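Local structure of neutral ceramidase (Pseudomonas aeruginosa, 2ZWS) at residues G84-E88 with N89-L93; D128-V131 with R132-R136; S164-N168 with P169-G173; A410-T413 with V414-V418. The protein hydrolyses the N-acyl linkage of ceramides to give sphingosine and a free fatty acid, and also runs the reverse synthesis of ceramide. All blocks are in the same frame, centred on the assembly; numbering follows the deposited sequence. Where two conformers were deposited one is given.

In the fold
The four contacts form two touching pairs. Contacts 1 and 2 lie against strand 55-61 and helix 68-81, where Y86 OH packs on I134 and L93 on I130. Contacts 3 and 4 meet at M415 of helix 414-428, whose side chain rests on H165, N168 and I171. Contacts 2 and 4 lie about 29 Å apart between centres, on opposite sides of the chain's centre. Contact 4 is buried and holds a zinc ligand beside a helix cap, whereas contact 3 has several exposed residues and relies on apolar packing. Both partly buried, contacts 1 and 2 differ in chemistry: the turn of 84-93 is closed largely by side-chain amide and carboxylate bonds, the helix of 128-136 mainly by backbone ones.

Contact 1: G84-E88 with N89-L93; sequences GVYDE and NNVML
D87 and N89 form an Asx turn in the chain leading from helix 68-81 to strand 91-95. N89 N donates to D87 OD1 (2.9 Å) from above the carboxylate plane, 43° out of it. With chi1 at 63°, D87 CG stands between its own backbone N and carbonyl carbon, which folds the carboxylate back over the turn. A beta turn overlaps this one, closed by N90 N to D87 O at 3.1 Å. The N90 amide then grips the incoming chain with both ends: OD1 accepts a nearly straight bond from D87 N (2.9 Å, 169°), while ND2 donates to V85 O (3.1 Å) in that carbonyl's plane. ND2 also bonds to R55 O of strand 55-61, and these partners together fix the rotation of the amide. The Y86 hydroxyl bonds to R55, and E88 OE2 forms a salt bridge with K79. D87 is inferred to bind substrate, and its OD1 is hydrogen-bonded to a bound glycerol.

Water bridges D87 to N89 a second time and E88 to V91. One molecule donates to D87 OD2 (2.7 Å) and accepts from N89 ND2, whose amide stands almost perpendicular to the carboxylate; the other donates to both E88 O and V91 O.

The apolar part of the contact is between Y86 and V91. Y86 crosses both N90 and V91 at about a right angle, and V91 CG2 rests 3.7 Å from Y86 CB.

Contact 2: D128-V131 with R132-R136; sequences DGIV and RSIER
S133 turns its hydroxyl back onto the preceding turn, OG donating to I130 O at 2.7 Å. Its chi1 of 74° places OG between its own N and carbonyl carbon, within reach of that carbonyl. I130 O also accepts from I134 N (3.2 Å), so two donors hold the one oxygen and the buried hydroxyl is satisfied by its own helix. R132 also folds back, a bend at chi3 (-36°) bringing the guanidinium over the backbone, with CZ 3.8 Å from G129 CA and one face toward D128 O. E135 passes slantwise over V131, its CG 3.3 Å from V131 O and its OE2 4.0 Å from V131 CG1.

These are contacts along an amphipathic alpha-helix, 120-138, whose frame is the regular ladder of bonds from residue i+4 to i, such as E135 N to V131 O (3.0 Å). I130 and I134 stand one turn apart on the buried side, CG2 to CD1 4.3 Å, and pack on helix 68-81 and strand 55-61. S133 faces A42 and A44 of strand 41-49.

Further out, partners in other parts of the chain position the charged ends. R132 NH1 and R136 NH1 form salt bridges to different oxygens of E556, and R132 NH1 also bonds to D13 O. E135 OE2 is held by the ammonium of K81 and the hydroxyl of Y82.

Contact 3: S164-N168 with P169-G173; sequences SHLKN and PDIAG. Unlike the reference sequence in segment 169-173: A172 (reference Val).
I171 lays its CG2 methyl over one face of the H165 imidazole, a CH-pi contact 4.2 Å from the ring centroid and 28° off the normal. The same methyl lies 3.6 Å from N168 CB, wedged between ring and asparagine. The other branch of I171, with CG1 between backbone N and carbonyl carbon (chi1 67°), runs toward L166 and puts CD1 3.8 Å from L166 CD2.

The chain doubles back through a type I beta turn, H165 to N168, continuing from the short helix. H165 O accepts both N168 N (3.2 Å) and N168 ND2 (2.9 Å), which approach from the same face of its carbonyl plane. The second of these bonds is bent, at 132°. N168 OD1 bonds to T451 and ND2 also to E454, while H165 NE2 bonds to Y174 O, an arrangement consistent with a proton on NE2. D170 is tied by a salt bridge to R419 of helix 414-428, whose M415 packs on H165 and N168.

Since no hydrogen bond joins 164-168 to 169-173, the fold-back within these residues is held by I171 packing; H165 NE2 to Y174 O closes the loop just beyond, and N168 and D170 fasten it to T451 and to helices 452-457 and 414-428.

Contact 4: A410-T413 with V414-V418; sequences AEFT and VMAGV. With ZN (zinc ion), chain B.
T413 caps helix 414-428 at its N-cap position, immediately after the short strand 411-412, by accepting from A416 N. The hydroxyl stands between its own N and carbonyl carbon (chi1 58°), so that OG1 points on toward the first helical turn, 3.3 Å from A416 N at 149°. OG1 also touches A416 CB at 3.2 Å and is hydrogen-bonded to E454. T413 O begins the helical ladder, taking G417 N at 3.0 Å nearly straight along its C=O, and V414 N is met by N248 OD1. T413 and N248 between them thus take three N-H groups of the buried first turn: those of V414, A416 and G417.

E411 and F412 leave the strand on opposite sides. F412 turns toward the helix, its CD2 4.1 Å from A416 CB, with the ring oblique to that methyl. A410 O lies in the ring plane at its edge, and the rings of F438 and Y475 meet F412 edge-to-face. E411 instead extends to the zinc ion, where H97, H204 and Y448 complete the protein ligands. The strand pairs in parallel with 448-449, which carries Y448, so the backbone pairing brings two metal ligands together.

The E411 carboxylate chelates the metal unevenly. Y441 OH bonds to OE1 and Y445 OH to OE2, which limits its rotation; Y445 is itself an inferred substrate-binding residue. E411 OE1 lies 2.1 Å from zinc and E411 OE2 2.5 Å, while a water binds the metal at 2.1 Å.

Contact 1: G84-E88 with N89-L93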
loop_
_atom_site.group_PDB
_atom_site.type_symbol
_atom_site.label_atom_id
_atom_site.label_comp_id
_atom_site.label_asym_id
_atom_site.label_seq_id
_atom_site.Cartn_x
_atom_site.Cartn_y
_atom_site.Cartn_z
ATOM N N GLY A 84 25.878 -1.402 8.268
ATOM C CA GLY A 84 26.557 -2.226 7.277
ATOM C C GLY A 84 25.696 -3.311 6.657
ATOM O O GLY A 84 26.116 -3.956 5.701
ATOM N N VAL A 85 24.487 -3.502 7.176
ATOM C CA VAL A 85 23.626 -4.571 6.681
ATOM C C VAL A 85 22.712 -4.078 5.561
ATOM O O VAL A 85 22.594 -4.720 4.502
ATOM C CB VAL A 85 22.773 -5.168 7.813
ATOM C CG1 VAL A 85 21.897 -6.276 7.284
ATOM C CG2 VAL A 85 23.669 -5.712 8.980
ATOM N N TYR A 86 22.060 -2.948 5.821
ATOM C CA TYR A 86 21.076 -2.383 4.891
ATOM C C TYR A 86 21.449 -0.978 4.507
ATOM O O TYR A 86 21.962 -0.221 5.322
ATOM C CB TYR A 86 19.685 -2.344 5.524
ATOM C CG TYR A 86 19.159 -3.699 5.926
ATOM C CD1 TYR A 86 19.004 -4.037 7.278
ATOM C CD2 TYR A 86 18.826 -4.642 4.966
ATOM C CE1 TYR A 86 18.527 -5.282 7.645
ATOM C CE2 TYR A 86 18.345 -5.896 5.323
ATOM C CZ TYR A 86 18.191 -6.203 6.664
ATOM O OH TYR A 86 17.729 -7.453 7.047
ATOM N N ASP A 87 21.162 -0.637 3.255
ATOM C CA ASP A 87 21.151 0.753 2.835
ATOM C C ASP A 87 20.256 0.937 1.594
ATOM O O ASP A 87 19.467 0.063 1.230
ATOM C CB ASP A 87 22.575 1.285 2.613
ATOM C CG ASP A 87 23.317 0.574 1.487
ATOM O OD1 ASP A 87 22.689 -0.072 0.615
ATOM O OD2 ASP A 87 24.562 0.701 1.455
ATOM N N GLU A 88 20.343 2.098 0.961
ATOM C CA GLU A 88 19.463 2.359 -0.174
ATOM C C GLU A 88 19.628 1.345 -1.297
ATOM O O GLU A 88 18.687 1.124 -2.069
ATOM C CB GLU A 88 19.668 3.767 -0.727
ATOM C CG GLU A 88 21.117 4.189 -0.921
ATOM C CD GLU A 88 21.635 4.993 0.258
ATOM O OE1 GLU A 88 21.645 6.247 0.182
ATOM O OE2 GLU A 88 22.000 4.382 1.274
ATOM N N ASN A 89 20.804 0.730 -1.406
ATOM C CA ASN A 89 21.013 -0.217 -2.490
ATOM C C ASN A 89 20.265 -1.536 -2.328
ATOM O O ASN A 89 19.998 -2.201 -3.318
ATOM C CB ASN A 89 22.494 -0.507 -2.680
ATOM C CG ASN A 89 23.279 0.738 -3.003
ATOM O OD1 ASN A 89 22.927 1.471 -3.908
ATOM N ND2 ASN A 89 24.345 0.982 -2.255
ATOM N N ASN A 90 19.944 -1.939 -1.104
ATOM C CA ASN A 90 19.382 -3.290 -0.956
ATOM C C ASN A 90 18.058 -3.359 -0.214
ATOM O O ASN A 90 17.657 -4.441 0.240
ATOM C CB ASN A 90 20.403 -4.262 -0.352
ATOM C CG ASN A 90 20.642 -4.011 1.110
ATOM O OD1 ASN A 90 20.403 -2.904 1.602
ATOM N ND2 ASN A 90 21.165 -5.021 1.813
ATOM N N VAL A 91 17.354 -2.221 -0.139
ATOM C CA VAL A 91 16.050 -2.194 0.528
ATOM C C VAL A 91 15.049 -1.586 -0.456
ATOM O O VAL A 91 15.249 -0.431 -0.896
ATOM C CB VAL A 91 16.099 -1.331 1.848
ATOM C CG1 VAL A 91 14.688 -1.199 2.423
ATOM C CG2 VAL A 91 17.092 -1.889 2.893
ATOM N N MET A 92 13.984 -2.330 -0.782
ATOM C CA MET A 92 12.926 -1.807 -1.665
ATOM C C MET A 92 11.623 -1.783 -0.895
ATOM O O MET A 92 11.225 -2.787 -0.334
ATOM C CB MET A 92 12.761 -2.676 -2.931
ATOM C CG MET A 92 11.754 -2.118 -3.920
ATOM S SD MET A 92 11.586 -3.122 -5.416
ATOM C CE MET A 92 13.235 -2.971 -6.132
ATOM N N LEU A 93 10.958 -0.627 -0.912
ATOM C CA LEU A 93 9.669 -0.475 -0.227
ATOM C C LEU A 93 8.611 -0.203 -1.269
ATOM O O LEU A 93 8.814 0.662 -2.108
ATOM C CB LEU A 93 9.728 0.714 0.749
ATOM C CG LEU A 93 10.856 0.754 1.778
ATOM C CD1 LEU A 93 10.684 1.992 2.660
ATOM C CD2 LEU A 93 10.916 -0.506 2.655
HETATM O O HOH W 1 26.150 -0.455 -0.419
HETATM O O HOH W 2 16.259 2.059 -1.063
#

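Contact 2: D128-V131 with R132-R136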
loop_
_atom_site.group_PDB
_atom_site.type_symbol
_atom_site.label_atom_id
_atom_site.label_comp_id
_atom_site.label_asym_id
_atom_site.label_seq_id
_atom_site.Cartn_x
_atom_site.Cartn_y
_atom_site.Cartn_z
ATOM N N ASP A 128 7.816 2.809 11.842
ATOM C CA ASP A 128 8.168 1.831 12.887
ATOM C C ASP A 128 7.768 0.425 12.483
ATOM O O ASP A 128 8.497 -0.520 12.749
ATOM C CB ASP A 128 7.498 2.169 14.215
ATOM C CG ASP A 128 8.082 3.394 14.879
ATOM O OD1 ASP A 128 9.143 3.897 14.443
ATOM O OD2 ASP A 128 7.457 3.869 15.854
ATOM N N GLY A 129 6.596 0.272 11.887
ATOM C CA GLY A 129 6.136 -1.064 11.482
ATOM C C GLY A 129 6.906 -1.634 10.296
ATOM O O GLY A 129 7.138 -2.853 10.226
ATOM N N ILE A 130 7.318 -0.777 9.364
ATOM C CA ILE A 130 8.162 -1.258 8.262
ATOM C C ILE A 130 9.470 -1.801 8.845
ATOM O O ILE A 130 9.932 -2.927 8.517
ATOM C CB ILE A 130 8.445 -0.156 7.223
ATOM C CG1 ILE A 130 7.156 0.140 6.443
ATOM C CG2 ILE A 130 9.593 -0.559 6.272
ATOM C CD1 ILE A 130 7.185 1.405 5.517
ATOM N N VAL A 131 10.086 -1.019 9.729
ATOM C CA VAL A 131 11.324 -1.496 10.358
ATOM C C VAL A 131 11.071 -2.808 11.141
ATOM O O VAL A 131 11.833 -3.759 11.019
ATOM C CB VAL A 131 11.942 -0.394 11.256
ATOM C CG1 VAL A 131 13.145 -0.954 12.075
ATOM C CG2 VAL A 131 12.363 0.807 10.418
ATOM N N ARG A 132 9.974 -2.891 11.882
ATOM C CA ARG A 132 9.677 -4.103 12.665
ATOM C C ARG A 132 9.484 -5.301 11.732
ATOM O O ARG A 132 9.889 -6.405 12.030
ATOM C CB ARG A 132 8.420 -3.864 13.483
ATOM C CG ARG A 132 8.139 -4.924 14.547
ATOM C CD ARG A 132 6.817 -4.610 15.351
ATOM N NE ARG A 132 6.635 -3.169 15.557
ATOM C CZ ARG A 132 5.663 -2.415 15.026
ATOM N NH1 ARG A 132 4.656 -2.945 14.287
ATOM N NH2 ARG A 132 5.692 -1.105 15.268
ATOM N N SER A 133 8.900 -5.081 10.552
ATOM C CA SER A 133 8.680 -6.223 9.617
ATOM C C SER A 133 10.024 -6.802 9.142
ATOM O O SER A 133 10.179 -8.033 9.007
ATOM C CB SER A 133 7.766 -5.827 8.444
ATOM O OG SER A 133 8.445 -5.012 7.524
ATOM N N ILE A 134 11.012 -5.926 8.932
ATOM C CA ILE A 134 12.340 -6.348 8.484
ATOM C C ILE A 134 13.064 -7.053 9.605
ATOM O O ILE A 134 13.682 -8.090 9.380
ATOM C CB ILE A 134 13.144 -5.137 7.952
ATOM C CG1 ILE A 134 12.496 -4.550 6.676
ATOM C CG2 ILE A 134 14.607 -5.503 7.594
ATOM C CD1 ILE A 134 13.021 -3.121 6.264
ATOM N N GLU A 135 12.943 -6.522 10.816
ATOM C CA GLU A 135 13.525 -7.161 11.999
ATOM C C GLU A 135 12.977 -8.570 12.181
ATOM O O GLU A 135 13.733 -9.520 12.489
ATOM C CB GLU A 135 13.220 -6.311 13.220
ATOM C CG GLU A 135 13.982 -5.025 13.205
ATOM C CD GLU A 135 13.685 -4.172 14.431
ATOM O OE1 GLU A 135 12.561 -4.248 14.976
ATOM O OE2 GLU A 135 14.580 -3.415 14.835
ATOM N N ARG A 136 11.663 -8.717 11.999
ATOM C CA ARG A 136 11.040 -10.022 12.127
ATOM C C ARG A 136 11.500 -10.964 11.029
ATOM O O ARG A 136 11.799 -12.123 11.298
ATOM C CB ARG A 136 9.518 -9.931 12.160
ATOM C CG ARG A 136 9.047 -9.223 13.400
ATOM C CD ARG A 136 7.558 -8.937 13.384
ATOM N NE ARG A 136 7.099 -8.589 14.735
ATOM C CZ ARG A 136 5.839 -8.281 15.042
ATOM N NH1 ARG A 136 4.906 -8.241 14.096
ATOM N NH2 ARG A 136 5.512 -7.993 16.303
#

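Contact 3: S164-N168 with P169-G173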
loop_
_atom_site.group_PDB
_atom_site.type_symbol
_atom_site.label_atom_id
_atom_site.label_comp_id
_atom_site.label_asym_id
_atom_site.label_seq_id
_atom_site.Cartn_x
_atom_site.Cartn_y
_atom_site.Cartn_z
ATOM N N SER A 164 -7.195 6.944 -24.167
ATOM C CA SER A 164 -5.779 7.311 -24.189
ATOM C C SER A 164 -4.915 6.103 -24.522
ATOM O O SER A 164 -3.942 6.210 -25.265
ATOM C CB SER A 164 -5.350 7.877 -22.825
ATOM O OG SER A 164 -5.993 9.100 -22.545
ATOM N N HIS A 165 -5.284 4.946 -23.980
ATOM C CA HIS A 165 -4.517 3.717 -24.202
ATOM C C HIS A 165 -4.461 3.386 -25.704
ATOM O O HIS A 165 -3.435 2.961 -26.229
ATOM C CB HIS A 165 -5.136 2.553 -23.440
ATOM C CG HIS A 165 -4.494 1.222 -23.705
ATOM N ND1 HIS A 165 -3.305 0.832 -23.121
ATOM C CD2 HIS A 165 -4.878 0.196 -24.504
ATOM C CE1 HIS A 165 -3.003 -0.391 -23.531
ATOM N NE2 HIS A 165 -3.932 -0.791 -24.389
ATOM N N LEU A 166 -5.591 3.596 -26.366
ATOM C CA LEU A 166 -5.729 3.311 -27.792
ATOM C C LEU A 166 -4.954 4.271 -28.674
ATOM O O LEU A 166 -4.867 4.040 -29.892
ATOM C CB LEU A 166 -7.208 3.290 -28.179
ATOM C CG LEU A 166 -8.032 2.197 -27.495
ATOM C CD1 LEU A 166 -9.530 2.388 -27.789
ATOM C CD2 LEU A 166 -7.580 0.811 -27.893
ATOM N N LYS A 167 -4.412 5.347 -28.102
ATOM C CA LYS A 167 -3.574 6.260 -28.883
ATOM C C LYS A 167 -2.165 5.707 -29.088
ATOM O O LYS A 167 -1.405 6.242 -29.891
ATOM C CB LYS A 167 -3.487 7.654 -28.251
ATOM C CG LYS A 167 -4.810 8.400 -28.034
ATOM C CD LYS A 167 -5.551 8.664 -29.332
ATOM C CE LYS A 167 -6.619 9.728 -29.124
ATOM N NZ LYS A 167 -7.642 9.711 -30.209
ATOM N N ASN A 168 -1.787 4.660 -28.342
ATOM C CA ASN A 168 -0.472 4.043 -28.517
ATOM C C ASN A 168 -0.434 3.196 -29.785
ATOM O O ASN A 168 -1.378 2.460 -30.055
ATOM C CB ASN A 168 -0.121 3.166 -27.316
ATOM C CG ASN A 168 0.015 3.972 -26.028
ATOM O OD1 ASN A 168 0.882 4.841 -25.908
ATOM N ND2 ASN A 168 -0.862 3.692 -25.072
ATOM N N PRO A 169 0.658 3.300 -30.566
ATOM C CA PRO A 169 0.763 2.513 -31.805
ATOM C C PRO A 169 1.188 1.063 -31.579
ATOM O O PRO A 169 1.207 0.272 -32.524
ATOM C CB PRO A 169 1.868 3.239 -32.576
ATOM C CG PRO A 169 2.729 3.826 -31.532
ATOM C CD PRO A 169 1.825 4.175 -30.365
ATOM N N ASP A 170 1.525 0.721 -30.338
ATOM C CA ASP A 170 2.200 -0.534 -30.025
ATOM C C ASP A 170 1.470 -1.389 -28.975
ATOM O O ASP A 170 2.092 -1.856 -28.016
ATOM C CB ASP A 170 3.634 -0.228 -29.548
ATOM C CG ASP A 170 3.674 0.575 -28.214
ATOM O OD1 ASP A 170 2.765 1.394 -27.944
ATOM O OD2 ASP A 170 4.647 0.395 -27.447
ATOM N N ILE A 171 0.178 -1.637 -29.167
ATOM C CA ILE A 171 -0.609 -2.310 -28.122
ATOM C C ILE A 171 -0.977 -3.773 -28.376
ATOM O O ILE A 171 -1.931 -4.272 -27.784
ATOM C CB ILE A 171 -1.871 -1.508 -27.714
ATOM C CG1 ILE A 171 -2.902 -1.438 -28.858
ATOM C CG2 ILE A 171 -1.489 -0.128 -27.248
ATOM C CD1 ILE A 171 -4.281 -0.959 -28.423
ATOM N N ALA A 172 -0.247 -4.457 -29.255
ATOM C CA ALA A 172 -0.485 -5.894 -29.440
ATOM C C ALA A 172 -0.290 -6.639 -28.123
ATOM O O ALA A 172 0.705 -6.434 -27.436
ATOM C CB ALA A 172 0.435 -6.468 -30.506
ATOM N N GLY A 173 -1.259 -7.484 -27.776
ATOM C CA GLY A 173 -1.259 -8.192 -26.493
ATOM C C GLY A 173 -1.943 -7.391 -25.386
ATOM O O GLY A 173 -2.114 -7.896 -24.285
#

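Contact 4: A410-T413 with V414-V418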
loop_
_atom_site.group_PDB
_atom_site.type_symbol
_atom_site.label_atom_id
_atom_site.label_comp_id
_atom_site.label_asym_id
_atom_site.label_seq_id
_atom_site.Cartn_x
_atom_site.Cartn_y
_atom_site.Cartn_z
ATOM N N ALA A 410 6.139 5.833 -8.964
ATOM C CA ALA A 410 4.937 6.477 -9.498
ATOM C C ALA A 410 3.908 5.429 -9.959
ATOM O O ALA A 410 4.140 4.220 -9.841
ATOM C CB ALA A 410 5.302 7.412 -10.682
ATOM N N GLU A 411 2.768 5.910 -10.470
ATOM C CA GLU A 411 1.738 5.052 -11.075
ATOM C C GLU A 411 1.934 5.047 -12.577
ATOM O O GLU A 411 1.658 6.048 -13.218
ATOM C CB GLU A 411 0.326 5.587 -10.782
ATOM C CG GLU A 411 0.107 6.104 -9.380
ATOM C CD GLU A 411 -1.346 6.045 -8.957
ATOM O OE1 GLU A 411 -2.153 5.182 -9.451
ATOM O OE2 GLU A 411 -1.701 6.859 -8.093
ATOM N N PHE A 412 2.384 3.930 -13.132
ATOM C CA PHE A 412 2.616 3.863 -14.570
ATOM C C PHE A 412 1.425 3.228 -15.260
ATOM O O PHE A 412 0.912 2.222 -14.821
ATOM C CB PHE A 412 3.876 3.049 -14.844
ATOM C CG PHE A 412 5.140 3.767 -14.467
ATOM C CD1 PHE A 412 5.453 4.015 -13.112
ATOM C CD2 PHE A 412 6.033 4.178 -15.441
ATOM C CE1 PHE A 412 6.609 4.709 -12.771
ATOM C CE2 PHE A 412 7.205 4.835 -15.091
ATOM C CZ PHE A 412 7.495 5.107 -13.742
ATOM N N THR A 413 1.005 3.793 -16.381
ATOM C CA THR A 413 -0.039 3.140 -17.151
ATOM C C THR A 413 0.516 1.867 -17.756
ATOM O O THR A 413 1.727 1.656 -17.774
ATOM C CB THR A 413 -0.478 3.993 -18.319
ATOM O OG1 THR A 413 0.665 4.270 -19.146
ATOM C CG2 THR A 413 -1.121 5.282 -17.828
ATOM N N VAL A 414 -0.381 1.018 -18.257
ATOM C CA VAL A 414 0.037 -0.276 -18.832
ATOM C C VAL A 414 1.201 -0.075 -19.825
ATOM O O VAL A 414 2.261 -0.675 -19.666
ATOM C CB VAL A 414 -1.155 -1.011 -19.511
ATOM C CG1 VAL A 414 -0.676 -2.249 -20.326
ATOM C CG2 VAL A 414 -2.205 -1.414 -18.462
ATOM N N MET A 415 1.012 0.768 -20.847
ATOM C CA MET A 415 2.043 0.884 -21.878
ATOM C C MET A 415 3.275 1.626 -21.373
ATOM O O MET A 415 4.402 1.373 -21.851
ATOM C CB MET A 415 1.500 1.544 -23.158
ATOM C CG MET A 415 0.474 0.707 -23.929
ATOM S SD MET A 415 0.853 -1.079 -24.003
ATOM C CE MET A 415 2.474 -1.155 -24.810
ATOM N N ALA A 416 3.103 2.522 -20.399
ATOM C CA ALA A 416 4.289 3.215 -19.861
ATOM C C ALA A 416 5.208 2.193 -19.176
ATOM O O ALA A 416 6.437 2.224 -19.349
ATOM C CB ALA A 416 3.894 4.355 -18.931
ATOM N N GLY A 417 4.602 1.268 -18.448
ATOM C CA GLY A 417 5.366 0.220 -17.765
ATOM C C GLY A 417 5.876 -0.844 -18.720
ATOM O O GLY A 417 7.049 -1.270 -18.652
ATOM N N VAL A 418 4.997 -1.278 -19.627
ATOM C CA VAL A 418 5.382 -2.294 -20.615
ATOM C C VAL A 418 6.570 -1.837 -21.475
ATOM O O VAL A 418 7.483 -2.610 -21.729
ATOM C CB VAL A 418 4.189 -2.742 -21.508
ATOM C CG1 VAL A 418 4.684 -3.625 -22.660
ATOM C CG2 VAL A 418 3.178 -3.493 -20.665
HETATM ZN ZN ZN B . -3.879 5.657 -8.433
HETATM O O HOH W 3 -5.234 6.686 -7.176
#